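Local coordinates for DNA repair protein rhp9/CRB2 (Schizosaccharomyces pombe, PDB 2FHD) that takes part in the DNA-damage response and probably recognises methylated histone H4 through its tandem Tudor domains, at residues R11-F16 with Y23-L28; T27-V32 with M41-F46; K66-Q71 with R130-R135; V83-S88 with D104-A109. One frame throughout, in Å; residues are numbered along the deposited sequence.

Interaction 1: R11-F16 with Y23-L28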
loop_
_atom_site.group_PDB
_atom_site.type_symbol
_atom_site.label_atom_id
_atom_site.label_comp_id
_atom_site.label_asym_id
_atom_site.label_seq_id
_atom_site.Cartn_x
_atom_site.Cartn_y
_atom_site.Cartn_z
ATOM N N ARG A 11 8.788 -7.698 -16.061
ATOM C CA ARG A 11 8.333 -8.997 -15.570
ATOM C C ARG A 11 9.480 -9.931 -15.168
ATOM O O ARG A 11 10.420 -10.177 -15.949
ATOM C CB ARG A 11 7.408 -9.656 -16.605
ATOM C CG ARG A 11 6.140 -8.833 -16.926
ATOM C CD ARG A 11 5.181 -8.792 -15.711
ATOM N NE ARG A 11 4.512 -10.058 -15.527
ATOM C CZ ARG A 11 3.830 -10.367 -14.437
ATOM N NH1 ARG A 11 3.817 -9.506 -13.457
ATOM N NH2 ARG A 11 3.184 -11.538 -14.315
ATOM N N VAL A 12 9.348 -10.486 -13.964
ATOM C CA VAL A 12 10.352 -11.362 -13.361
ATOM C C VAL A 12 9.666 -12.620 -12.837
ATOM O O VAL A 12 8.420 -12.674 -12.784
ATOM C CB VAL A 12 11.205 -10.633 -12.199
ATOM C CG1 VAL A 12 12.079 -9.506 -12.855
ATOM C CG2 VAL A 12 10.292 -9.984 -11.060
ATOM N N LEU A 13 10.489 -13.596 -12.481
ATOM C CA LEU A 13 10.142 -14.691 -11.635
ATOM C C LEU A 13 10.884 -14.385 -10.313
ATOM O O LEU A 13 12.114 -14.225 -10.286
ATOM C CB LEU A 13 10.605 -16.016 -12.273
ATOM C CG LEU A 13 9.767 -16.477 -13.491
ATOM C CD1 LEU A 13 10.512 -17.512 -14.381
ATOM C CD2 LEU A 13 8.365 -17.076 -13.089
ATOM N N ALA A 14 10.140 -14.241 -9.229
ATOM C CA ALA A 14 10.709 -13.758 -8.028
ATOM C C ALA A 14 10.436 -14.854 -6.995
ATOM O O ALA A 14 9.390 -15.518 -7.031
ATOM C CB ALA A 14 10.059 -12.411 -7.663
ATOM N N PHE A 15 11.377 -15.050 -6.070
ATOM C CA PHE A 15 11.211 -16.054 -5.017
ATOM C C PHE A 15 10.180 -15.588 -4.012
ATOM O O PHE A 15 10.357 -14.520 -3.427
ATOM C CB PHE A 15 12.524 -16.235 -4.288
ATOM C CG PHE A 15 12.465 -17.189 -3.114
ATOM C CD1 PHE A 15 12.343 -18.560 -3.311
ATOM C CD2 PHE A 15 12.564 -16.708 -1.791
ATOM C CE1 PHE A 15 12.320 -19.468 -2.204
ATOM C CE2 PHE A 15 12.521 -17.616 -0.664
ATOM C CZ PHE A 15 12.453 -18.990 -0.877
ATOM N N PHE A 16 9.142 -16.383 -3.801
ATOM C CA PHE A 16 8.143 -16.079 -2.819
ATOM C C PHE A 16 8.568 -16.648 -1.472
ATOM O O PHE A 16 8.693 -17.869 -1.298
ATOM C CB PHE A 16 6.765 -16.579 -3.263
ATOM C CG PHE A 16 5.681 -16.314 -2.256
ATOM C CD1 PHE A 16 5.173 -15.028 -2.081
ATOM C CD2 PHE A 16 5.185 -17.353 -1.451
ATOM C CE1 PHE A 16 4.152 -14.764 -1.113
ATOM C CE2 PHE A 16 4.169 -17.110 -0.502
ATOM C CZ PHE A 16 3.658 -15.791 -0.336
ATOM N N TYR A 23 9.320 -19.859 -7.010
ATOM C CA TYR A 23 9.364 -18.637 -7.840
ATOM C C TYR A 23 8.063 -18.404 -8.591
ATOM O O TYR A 23 7.532 -19.323 -9.275
ATOM C CB TYR A 23 10.484 -18.683 -8.886
ATOM C CG TYR A 23 11.859 -18.389 -8.290
ATOM C CD1 TYR A 23 12.459 -19.305 -7.403
ATOM C CD2 TYR A 23 12.541 -17.218 -8.579
ATOM C CE1 TYR A 23 13.681 -19.078 -6.818
ATOM C CE2 TYR A 23 13.799 -16.957 -7.977
ATOM C CZ TYR A 23 14.353 -17.912 -7.117
ATOM O OH TYR A 23 15.579 -17.746 -6.542
ATOM N N TYR A 24 7.541 -17.196 -8.498
ATOM C CA TYR A 24 6.319 -16.888 -9.225
ATOM C C TYR A 24 6.517 -15.692 -10.138
ATOM O O TYR A 24 7.430 -14.880 -9.893
ATOM C CB TYR A 24 5.169 -16.574 -8.262
ATOM C CG TYR A 24 4.660 -17.735 -7.461
ATOM C CD1 TYR A 24 3.710 -18.603 -7.951
ATOM C CD2 TYR A 24 5.116 -17.952 -6.174
ATOM C CE1 TYR A 24 3.256 -19.708 -7.165
ATOM C CE2 TYR A 24 4.675 -18.978 -5.400
ATOM C CZ TYR A 24 3.752 -19.869 -5.883
ATOM O OH TYR A 24 3.316 -20.899 -5.011
ATOM N N PRO A 25 5.616 -15.516 -11.129
ATOM C CA PRO A 25 5.591 -14.271 -11.969
ATOM C C PRO A 25 5.366 -12.992 -11.109
ATOM O O PRO A 25 4.514 -12.967 -10.229
ATOM C CB PRO A 25 4.412 -14.531 -12.942
ATOM C CG PRO A 25 4.298 -16.058 -13.031
ATOM C CD PRO A 25 4.558 -16.471 -11.556
ATOM N N ALA A 26 6.114 -11.923 -11.366
ATOM C CA ALA A 26 5.903 -10.718 -10.597
ATOM C C ALA A 26 6.355 -9.611 -11.536
ATOM O O ALA A 26 6.917 -9.880 -12.625
ATOM C CB ALA A 26 6.754 -10.780 -9.399
ATOM N N THR A 27 6.134 -8.374 -11.117
ATOM C CA THR A 27 6.693 -7.184 -11.731
ATOM C C THR A 27 7.788 -6.574 -10.832
ATOM O O THR A 27 7.600 -6.381 -9.617
ATOM C CB THR A 27 5.534 -6.227 -11.900
ATOM O OG1 THR A 27 4.586 -6.860 -12.778
ATOM C CG2 THR A 27 5.952 -4.871 -12.544
ATOM N N LEU A 28 8.967 -6.349 -11.404
ATOM C CA LEU A 28 10.013 -5.547 -10.759
ATOM C C LEU A 28 9.541 -4.059 -10.651
ATOM O O LEU A 28 9.320 -3.381 -11.670
ATOM C CB LEU A 28 11.342 -5.643 -11.538
ATOM C CG LEU A 28 12.584 -4.889 -11.000
ATOM C CD1 LEU A 28 12.706 -5.084 -9.503
ATOM C CD2 LEU A 28 13.915 -5.204 -11.738
#
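The antiparallel hairpin of strands 11-15 and 23-32, in the first Tudor barrel, has its register fixed by two hydrogen-bonded pairs, V12 with A26 and A14 with Y24; V12 N reaches A26 O at 2.8 Å and 175°. On the face of R11, L13 and F15, F15 CB stands over the Y23 ring, 4.0 Å from its centroid and 18° off the normal, a CH-pi contact, while L13 O lies at the edge of that ring. At the other end the R11 chain, bent twice along its length, curls back across the strand, and NH1 gives T27 OG1 a 2.8 Å bond lying in the guanidinium plane. R11 NH2 forms a salt bridge with D47, and NE bonds V98 O. On the reverse face A14 CB and A26 CB meet at 4.1 Å, and Y24 CD2 lies 3.6 Å from F16 CB, at the edge of the Y24 ring. Apolar contacts accompany the ladder on both faces, and the buried arginine charge is probably balanced by the aspartate, with T27 and V98 helping to fix its plane.

Interaction 2: T27-V32 with M41-F46. With PO4 (phosphate ion), chain E.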
loop_
_atom_site.group_PDB
_atom_site.type_symbol
_atom_site.label_atom_id
_atom_site.label_comp_id
_atom_site.label_asym_id
_atom_site.label_seq_id
_atom_site.Cartn_x
_atom_site.Cartn_y
_atom_site.Cartn_z
ATOM N N THR A 27 6.134 -8.374 -11.117
ATOM C CA THR A 27 6.693 -7.184 -11.731
ATOM C C THR A 27 7.788 -6.574 -10.832
ATOM O O THR A 27 7.600 -6.381 -9.617
ATOM C CB THR A 27 5.534 -6.227 -11.900
ATOM O OG1 THR A 27 4.586 -6.860 -12.778
ATOM C CG2 THR A 27 5.952 -4.871 -12.544
ATOM N N LEU A 28 8.967 -6.349 -11.404
ATOM C CA LEU A 28 10.013 -5.547 -10.759
ATOM C C LEU A 28 9.541 -4.059 -10.651
ATOM O O LEU A 28 9.320 -3.381 -11.670
ATOM C CB LEU A 28 11.342 -5.643 -11.538
ATOM C CG LEU A 28 12.584 -4.889 -11.000
ATOM C CD1 LEU A 28 12.706 -5.084 -9.503
ATOM C CD2 LEU A 28 13.915 -5.204 -11.738
ATOM N N VAL A 29 9.388 -3.605 -9.417
ATOM C CA VAL A 29 8.768 -2.351 -9.109
ATOM C C VAL A 29 9.850 -1.241 -8.936
ATOM O O VAL A 29 9.723 -0.128 -9.484
ATOM C CB VAL A 29 7.834 -2.502 -7.822
ATOM C CG1 VAL A 29 7.370 -1.149 -7.365
ATOM C CG2 VAL A 29 6.618 -3.300 -8.088
ATOM N N ALA A 30 10.952 -1.563 -8.250
ATOM C CA ALA A 30 11.962 -0.597 -7.902
ATOM C C ALA A 30 13.157 -1.308 -7.255
ATOM O O ALA A 30 12.959 -2.281 -6.507
ATOM C CB ALA A 30 11.379 0.399 -6.905
ATOM N N PRO A 31 14.389 -0.742 -7.435
ATOM C CA PRO A 31 15.548 -1.134 -6.642
ATOM C C PRO A 31 15.347 -0.620 -5.206
ATOM O O PRO A 31 14.663 0.399 -4.955
ATOM C CB PRO A 31 16.707 -0.417 -7.348
ATOM C CG PRO A 31 16.033 0.921 -7.906
ATOM C CD PRO A 31 14.671 0.409 -8.362
ATOM N N VAL A 32 15.913 -1.332 -4.251
ATOM C CA VAL A 32 15.835 -0.971 -2.854
ATOM C C VAL A 32 17.291 -0.869 -2.309
ATOM O O VAL A 32 18.160 -1.780 -2.528
ATOM C CB VAL A 32 15.064 -2.071 -2.043
ATOM C CG1 VAL A 32 14.914 -1.731 -0.537
ATOM C CG2 VAL A 32 13.667 -2.279 -2.629
HETATM N N MSE A 41 18.880 -4.591 -3.578
HETATM C CA MSE A 41 17.674 -5.387 -3.452
HETATM C C MSE A 41 16.551 -4.849 -4.266
HETATM O O MSE A 41 16.686 -3.746 -4.817
HETATM C CB MSE A 41 17.300 -5.528 -2.015
HETATM C CG MSE A 41 18.369 -6.338 -1.260
HETATM SE SE MSE A 41 17.654 -6.659 0.493
HETATM C CE MSE A 41 17.825 -4.804 1.083
ATOM N N TYR A 42 15.469 -5.648 -4.365
ATOM C CA TYR A 42 14.376 -5.418 -5.356
ATOM C C TYR A 42 12.987 -5.482 -4.806
ATOM O O TYR A 42 12.610 -6.450 -4.150
ATOM C CB TYR A 42 14.479 -6.373 -6.564
ATOM C CG TYR A 42 15.777 -6.170 -7.229
ATOM C CD1 TYR A 42 15.995 -5.036 -8.042
ATOM C CD2 TYR A 42 16.842 -7.023 -6.954
ATOM C CE1 TYR A 42 17.264 -4.793 -8.620
ATOM C CE2 TYR A 42 18.129 -6.796 -7.526
ATOM C CZ TYR A 42 18.320 -5.697 -8.362
ATOM O OH TYR A 42 19.589 -5.453 -8.883
ATOM N N LYS A 43 12.234 -4.413 -5.022
ATOM C CA LYS A 43 10.883 -4.517 -4.667
ATOM C C LYS A 43 10.179 -5.127 -5.895
ATOM O O LYS A 43 10.330 -4.660 -7.026
ATOM C CB LYS A 43 10.236 -3.180 -4.211
ATOM C CG LYS A 43 8.751 -3.409 -3.825
ATOM C CD LYS A 43 8.325 -2.506 -2.744
ATOM C CE LYS A 43 7.126 -1.664 -3.198
ATOM N NZ LYS A 43 6.577 -0.859 -2.024
ATOM N N VAL A 44 9.366 -6.129 -5.605
ATOM C CA VAL A 44 8.702 -6.917 -6.612
ATOM C C VAL A 44 7.228 -7.017 -6.178
ATOM O O VAL A 44 6.910 -6.990 -5.000
ATOM C CB VAL A 44 9.508 -8.244 -6.624
ATOM C CG1 VAL A 44 8.818 -9.399 -6.043
ATOM C CG2 VAL A 44 10.530 -8.393 -7.785
ATOM N N GLN A 45 6.329 -7.072 -7.167
ATOM C CA GLN A 45 4.877 -7.289 -6.946
ATOM C C GLN A 45 4.341 -8.611 -7.599
ATOM O O GLN A 45 4.448 -8.821 -8.766
ATOM C CB GLN A 45 4.110 -6.093 -7.491
ATOM C CG GLN A 45 2.722 -6.010 -6.961
ATOM C CD GLN A 45 1.997 -4.732 -7.417
ATOM O OE1 GLN A 45 2.197 -4.209 -8.525
ATOM N NE2 GLN A 45 1.153 -4.241 -6.558
ATOM N N PHE A 46 3.741 -9.491 -6.810
ATOM C CA PHE A 46 3.135 -10.703 -7.339
ATOM C C PHE A 46 1.783 -10.359 -7.998
ATOM O O PHE A 46 1.298 -9.214 -7.911
ATOM C CB PHE A 46 3.066 -11.708 -6.191
ATOM C CG PHE A 46 4.425 -12.181 -5.786
ATOM C CD1 PHE A 46 5.147 -13.067 -6.631
ATOM C CD2 PHE A 46 5.065 -11.650 -4.645
ATOM C CE1 PHE A 46 6.433 -13.502 -6.277
ATOM C CE2 PHE A 46 6.392 -12.077 -4.274
ATOM C CZ PHE A 46 7.060 -13.010 -5.087
HETATM P P PO4 E . 4.134 0.256 0.010
HETATM O O1 PO4 E . 5.490 0.937 -0.034
HETATM O O2 PO4 E . 3.034 1.220 -0.391
HETATM O O3 PO4 E . 4.085 -0.929 -0.939
HETATM O O4 PO4 E . 3.923 -0.203 1.437
#
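K43 O receives V29 N at 2.8 Å and, weakly, A30 N at 3.4 Å: two successive residues face one, which defines a classic beta bulge. The ladder resumes beyond it, K43 N reaching A30 O at 2.7 Å and V32 N closing on M41 O at 2.6 Å. Around this backbone shell, L28 has CG anti to the backbone N (chi1 -179°), which carries L28 CD1 to the Y42 ring, 3.6 Å from Y42 CD1, and also near K43 O. V29, turned toward the partner strand by the bulge, sets CG2 3.8 Å from Q45 CB. V32 CG2 approaches K43 N and packs obliquely against K43 CB. From there the lysine chain leads away, and NZ donates to phosphate O3 at 2.7 Å; the ion probably comes from the crystallisation liquor. Q45 OE1 accepts from S4 N. On the Y42 and V44 face, I59 of strand 59-61 covers both residues and V12 of strand 11-15 reaches V44; strand 51-55 continues the sheet beyond 41-46, with M51 against K43 and Q45, so the pair lies inside the first Tudor sheet.

Interaction 3: K66-Q71 with R130-R135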
loop_
_atom_site.group_PDB
_atom_site.type_symbol
_atom_site.label_atom_id
_atom_site.label_comp_id
_atom_site.label_asym_id
_atom_site.label_seq_id
_atom_site.Cartn_x
_atom_site.Cartn_y
_atom_site.Cartn_z
ATOM N N LYS A 66 13.292 -23.210 -24.128
ATOM C CA LYS A 66 13.128 -24.621 -24.425
ATOM C C LYS A 66 13.925 -25.524 -23.470
ATOM O O LYS A 66 15.126 -25.315 -23.270
ATOM C CB LYS A 66 13.521 -24.907 -25.904
ATOM C CG LYS A 66 13.261 -26.399 -26.337
ATOM C CD LYS A 66 13.185 -26.497 -27.843
ATOM C CE LYS A 66 13.597 -27.934 -28.300
ATOM N NZ LYS A 66 12.987 -28.344 -29.672
ATOM N N GLY A 67 13.269 -26.522 -22.880
ATOM C CA GLY A 67 13.963 -27.442 -21.965
ATOM C C GLY A 67 13.907 -26.986 -20.504
ATOM O O GLY A 67 14.245 -27.763 -19.650
ATOM N N ASP A 68 13.466 -25.749 -20.196
ATOM C CA ASP A 68 13.330 -25.329 -18.797
ATOM C C ASP A 68 12.304 -26.251 -18.203
ATOM O O ASP A 68 11.247 -26.548 -18.845
ATOM C CB ASP A 68 12.789 -23.881 -18.619
ATOM C CG ASP A 68 13.790 -22.799 -18.955
ATOM O OD1 ASP A 68 15.036 -23.023 -19.033
ATOM O OD2 ASP A 68 13.323 -21.646 -19.158
ATOM N N VAL A 69 12.565 -26.672 -16.968
ATOM C CA VAL A 69 11.628 -27.465 -16.193
ATOM C C VAL A 69 10.811 -26.507 -15.296
ATOM O O VAL A 69 11.368 -25.811 -14.408
ATOM C CB VAL A 69 12.432 -28.560 -15.360
ATOM C CG1 VAL A 69 11.605 -29.256 -14.316
ATOM C CG2 VAL A 69 13.024 -29.609 -16.289
ATOM N N VAL A 70 9.482 -26.530 -15.467
ATOM C CA VAL A 70 8.594 -25.667 -14.761
ATOM C C VAL A 70 7.334 -26.400 -14.316
ATOM O O VAL A 70 7.078 -27.525 -14.733
ATOM C CB VAL A 70 8.202 -24.491 -15.669
ATOM C CG1 VAL A 70 9.440 -23.761 -16.139
ATOM C CG2 VAL A 70 7.365 -24.998 -16.893
ATOM N N GLN A 71 6.517 -25.762 -13.492
ATOM C CA GLN A 71 5.162 -26.265 -13.245
ATOM C C GLN A 71 4.160 -25.266 -13.710
ATOM O O GLN A 71 4.528 -24.144 -14.128
ATOM C CB GLN A 71 5.015 -26.581 -11.789
ATOM C CG GLN A 71 5.880 -27.750 -11.539
ATOM C CD GLN A 71 6.377 -27.881 -10.158
ATOM O OE1 GLN A 71 5.798 -28.612 -9.410
ATOM N NE2 GLN A 71 7.488 -27.225 -9.817
ATOM N N ARG A 130 17.881 -22.999 -10.422
ATOM C CA ARG A 130 19.342 -22.931 -10.373
ATOM C C ARG A 130 19.976 -23.277 -11.717
ATOM O O ARG A 130 21.127 -22.871 -12.042
ATOM C CB ARG A 130 19.970 -23.657 -9.140
ATOM C CG ARG A 130 19.684 -25.094 -8.998
ATOM C CD ARG A 130 20.490 -25.721 -7.810
ATOM N NE ARG A 130 21.776 -26.315 -8.269
ATOM C CZ ARG A 130 22.922 -25.882 -7.803
ATOM N NH1 ARG A 130 22.848 -24.916 -6.903
ATOM N NH2 ARG A 130 24.103 -26.371 -8.224
ATOM N N ARG A 131 19.184 -23.898 -12.572
ATOM C CA ARG A 131 19.697 -24.196 -13.891
ATOM C C ARG A 131 19.243 -23.268 -15.037
ATOM O O ARG A 131 19.618 -23.420 -16.151
ATOM C CB ARG A 131 19.571 -25.691 -14.141
ATOM C CG ARG A 131 20.312 -26.514 -12.904
ATOM C CD ARG A 131 21.883 -26.257 -12.778
ATOM N NE ARG A 131 22.670 -27.073 -13.713
ATOM C CZ ARG A 131 23.318 -26.625 -14.807
ATOM N NH1 ARG A 131 23.332 -25.322 -15.169
ATOM N NH2 ARG A 131 23.984 -27.494 -15.563
ATOM N N PHE A 132 18.516 -22.225 -14.723
ATOM C CA PHE A 132 18.227 -21.212 -15.691
ATOM C C PHE A 132 19.491 -20.401 -15.997
ATOM O O PHE A 132 19.967 -19.657 -15.176
ATOM C CB PHE A 132 17.150 -20.298 -15.125
ATOM C CG PHE A 132 15.742 -20.844 -15.233
ATOM C CD1 PHE A 132 15.474 -22.183 -15.062
ATOM C CD2 PHE A 132 14.677 -19.993 -15.460
ATOM C CE1 PHE A 132 14.189 -22.665 -15.132
ATOM C CE2 PHE A 132 13.362 -20.490 -15.514
ATOM C CZ PHE A 132 13.139 -21.805 -15.327
ATOM N N GLN A 133 20.055 -20.531 -17.180
ATOM C CA GLN A 133 21.249 -19.747 -17.518
ATOM C C GLN A 133 20.785 -18.584 -18.338
ATOM O O GLN A 133 19.789 -18.718 -19.024
ATOM C CB GLN A 133 22.181 -20.624 -18.364
ATOM C CG GLN A 133 22.552 -21.967 -17.681
ATOM C CD GLN A 133 23.140 -21.748 -16.298
ATOM O OE1 GLN A 133 23.719 -20.681 -16.061
ATOM N NE2 GLN A 133 22.986 -22.736 -15.366
ATOM N N GLY A 134 21.494 -17.450 -18.321
ATOM C CA GLY A 134 21.093 -16.310 -19.149
ATOM C C GLY A 134 19.796 -15.619 -18.740
ATOM O O GLY A 134 19.234 -14.844 -19.558
ATOM N N ARG A 135 19.329 -15.836 -17.492
ATOM C CA ARG A 135 18.063 -15.255 -16.992
ATOM C C ARG A 135 18.157 -14.174 -15.932
ATOM O O ARG A 135 17.149 -13.728 -15.391
ATOM C CB ARG A 135 17.075 -16.315 -16.533
ATOM C CG ARG A 135 15.920 -16.407 -17.526
ATOM C CD ARG A 135 16.451 -16.911 -18.958
ATOM N NE ARG A 135 17.003 -18.280 -18.927
ATOM C CZ ARG A 135 16.250 -19.379 -18.914
ATOM N NH1 ARG A 135 14.899 -19.237 -18.872
ATOM N NH2 ARG A 135 16.827 -20.608 -18.882
HETATM O O HOH W 1 16.940 -24.533 -17.368
#
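D68 and R135 join the second Tudor domain to the segment that follows helix 126-129 by an end-on, two-pronged salt bridge. R135 NH1 meets D68 OD2 at 2.9 Å and NH2 meets OD1 at 3.0 Å; both bonds are nearly straight (169° and 174°), both use the syn side of the carboxylate, and the two flat groups are only 12° from coplanar. Each acceptor has a further donor: a water gives a hydrogen to OD1 and a weak one to R131 O, while K65 N binds OD2. The arginine is equally well supplied. Its NE bonds Q133 O at 2.8 Å, with the oxygen in the guanidinium plane, NH1 also reaches F63 O, and the F63 ring makes a cation-pi contact with the group. The chain is bent at chi2 and chi3, which lets NE turn to its own segment while the two terminal nitrogens face the aspartate. A methionine in place of R135 would probably leave the buried D68 carboxylate without its counter-charge and Q133 O without the NE donor. F132 completes the contact beneath these charges: one ring face supports D68, and CD2 lies over a face of the guanidinium. On the aspartate side, F132 CZ stands 3.8 Å from D68 CG, offset toward the ring rim, while V70 CG1 sits at the ring edge.

Interaction 4: V83-S88 with D104-A109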
loop_
_atom_site.group_PDB
_atom_site.type_symbol
_atom_site.label_atom_id
_atom_site.label_comp_id
_atom_site.label_asym_id
_atom_site.label_seq_id
_atom_site.Cartn_x
_atom_site.Cartn_y
_atom_site.Cartn_z
ATOM N N VAL A 83 8.370 -26.017 -24.150
ATOM C CA VAL A 83 8.550 -26.242 -25.576
ATOM C C VAL A 83 8.735 -24.901 -26.258
ATOM O O VAL A 83 9.755 -24.718 -26.819
ATOM C CB VAL A 83 7.378 -27.116 -26.221
ATOM C CG1 VAL A 83 7.627 -27.229 -27.752
ATOM C CG2 VAL A 83 7.336 -28.492 -25.587
ATOM N N LYS A 84 7.810 -23.954 -26.144
ATOM C CA LYS A 84 7.888 -22.658 -26.845
ATOM C C LYS A 84 6.957 -21.663 -26.193
ATOM O O LYS A 84 5.905 -22.028 -25.715
ATOM C CB LYS A 84 7.514 -22.830 -28.341
ATOM C CG LYS A 84 7.521 -21.526 -29.200
ATOM C CD LYS A 84 7.635 -21.726 -30.738
ATOM C CE LYS A 84 9.138 -21.712 -31.211
ATOM N NZ LYS A 84 9.744 -20.280 -31.038
ATOM N N THR A 85 7.328 -20.402 -26.126
ATOM C CA THR A 85 6.409 -19.360 -25.657
ATOM C C THR A 85 6.034 -18.534 -26.919
ATOM O O THR A 85 6.839 -18.448 -27.894
ATOM C CB THR A 85 7.140 -18.405 -24.690
ATOM O OG1 THR A 85 8.311 -17.993 -25.383
ATOM C CG2 THR A 85 7.585 -19.097 -23.349
ATOM N N PHE A 86 4.828 -17.960 -26.914
ATOM C CA PHE A 86 4.387 -17.157 -27.992
ATOM C C PHE A 86 3.364 -16.147 -27.524
ATOM O O PHE A 86 2.861 -16.265 -26.417
ATOM C CB PHE A 86 3.884 -18.062 -29.160
ATOM C CG PHE A 86 2.634 -18.844 -28.860
ATOM C CD1 PHE A 86 2.708 -20.107 -28.311
ATOM C CD2 PHE A 86 1.367 -18.329 -29.168
ATOM C CE1 PHE A 86 1.562 -20.866 -28.085
ATOM C CE2 PHE A 86 0.196 -19.094 -28.946
ATOM C CZ PHE A 86 0.300 -20.386 -28.355
ATOM N N ARG A 87 3.089 -15.133 -28.359
ATOM C CA ARG A 87 1.986 -14.215 -28.143
ATOM C C ARG A 87 0.707 -14.550 -28.998
ATOM O O ARG A 87 0.719 -14.541 -30.236
ATOM C CB ARG A 87 2.478 -12.760 -28.336
ATOM C CG ARG A 87 1.487 -11.719 -27.822
ATOM C CD ARG A 87 1.895 -10.294 -28.183
ATOM N NE ARG A 87 1.736 -9.575 -26.926
ATOM C CZ ARG A 87 0.665 -8.876 -26.543
ATOM N NH1 ARG A 87 -0.379 -8.668 -27.371
ATOM N NH2 ARG A 87 0.691 -8.311 -25.337
ATOM N N SER A 88 -0.390 -14.838 -28.316
ATOM C CA SER A 88 -1.580 -15.334 -28.974
ATOM C C SER A 88 -2.391 -14.226 -29.614
ATOM O O SER A 88 -3.359 -14.486 -30.302
ATOM C CB SER A 88 -2.514 -16.062 -27.995
ATOM O OG SER A 88 -3.168 -15.105 -27.172
ATOM N N ASP A 104 2.483 -14.514 -23.859
ATOM C CA ASP A 104 1.197 -14.714 -23.322
ATOM C C ASP A 104 0.923 -16.177 -22.999
ATOM O O ASP A 104 0.142 -16.500 -22.107
ATOM C CB ASP A 104 0.408 -14.489 -24.643
ATOM C CG ASP A 104 -0.857 -14.233 -24.376
ATOM O OD1 ASP A 104 -0.934 -13.852 -23.162
ATOM O OD2 ASP A 104 -1.678 -14.485 -25.212
HETATM N N MSE A 105 1.456 -17.056 -23.864
HETATM C CA MSE A 105 1.121 -18.496 -23.870
HETATM C C MSE A 105 2.409 -19.281 -23.792
HETATM O O MSE A 105 3.445 -18.889 -24.315
HETATM C CB MSE A 105 0.376 -18.940 -25.160
HETATM C CG MSE A 105 -0.987 -18.235 -25.357
HETATM SE SE MSE A 105 -2.250 -18.978 -24.057
HETATM C CE MSE A 105 -3.162 -17.248 -23.230
ATOM N N VAL A 106 2.330 -20.433 -23.159
ATOM C CA VAL A 106 3.450 -21.338 -23.247
ATOM C C VAL A 106 2.988 -22.774 -23.544
ATOM O O VAL A 106 1.996 -23.248 -22.986
ATOM C CB VAL A 106 4.329 -21.238 -21.953
ATOM C CG1 VAL A 106 3.530 -21.605 -20.760
ATOM C CG2 VAL A 106 5.614 -22.088 -22.100
ATOM N N ILE A 107 3.719 -23.451 -24.398
ATOM C CA ILE A 107 3.559 -24.884 -24.603
ATOM C C ILE A 107 4.583 -25.700 -23.735
ATOM O O ILE A 107 5.816 -25.478 -23.768
ATOM C CB ILE A 107 3.745 -25.224 -26.125
ATOM C CG1 ILE A 107 2.856 -24.365 -27.008
ATOM C CG2 ILE A 107 3.579 -26.764 -26.382
ATOM C CD1 ILE A 107 3.325 -24.437 -28.545
ATOM N N LEU A 108 4.032 -26.629 -22.963
ATOM C CA LEU A 108 4.686 -27.474 -21.965
ATOM C C LEU A 108 4.589 -28.940 -22.363
ATOM O O LEU A 108 3.561 -29.351 -22.886
ATOM C CB LEU A 108 3.949 -27.322 -20.673
ATOM C CG LEU A 108 4.052 -25.919 -20.093
ATOM C CD1 LEU A 108 3.365 -25.855 -18.730
ATOM C CD2 LEU A 108 5.534 -25.491 -19.990
ATOM N N ALA A 109 5.641 -29.732 -22.106
ATOM C CA ALA A 109 5.690 -31.162 -22.444
ATOM C C ALA A 109 5.941 -31.986 -21.218
ATOM O O ALA A 109 6.678 -31.610 -20.300
ATOM C CB ALA A 109 6.771 -31.438 -23.483
#
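S88 OG donates to D104 OD2 at 2.5 Å, nearly in line with the carboxylate C-O bond, and S88 N adds a weak bond to the same oxygen. Next to it, F86 O accepts from both D104 N (3.1 Å) and M105 N (3.0 Å), the signature of a classic beta bulge. At the far end I107 O takes V83 N at 2.6 Å and K84 N only weakly, a second bulge. Packing surrounds this ladder. F86 has CG between its backbone N and carbonyl carbon (chi1 67°), which swings the ring over the partner strand: M105 CB lies over one face, 3.7 Å from the centroid, and I107 CG1 touches the edge. Exchanging F86 for an alanine would probably uncover M105 CB and leave I107 CG1 without its aromatic neighbour. On the opposite face T85 CG2 meets V106 CG2 at 3.8 Å. At the V83 bulge, V83 CG2 reaches A109 CB. Antiparallel at 171° between strand axes and bulged at both ends, these neighbouring strands are part of the strongly bent sheet of an SH3-like Tudor barrel.

How the interactions relate
Interactions 1 and 2 are successive ladders on strand 23-32 and share T27 and L28; they touch where V12 and A14 pack on V44 within the one sheet. Interaction 4 pairs the second and third strands of the other Tudor sheet, as interaction 2 does in the first, and is more open to solvent than interaction 1, whose residues are largely buried near the chain centre. Interaction 3 differs in kind: it has no ladder and buries little area, relying on a charged pair and one ring. It touches interactions 1 and 4, through L13 on F132 and V70 on L108, but not interaction 2. Interactions 2 and 4 lie about 25 Å apart between centres. Bulges mark 2 and 4, but not 1.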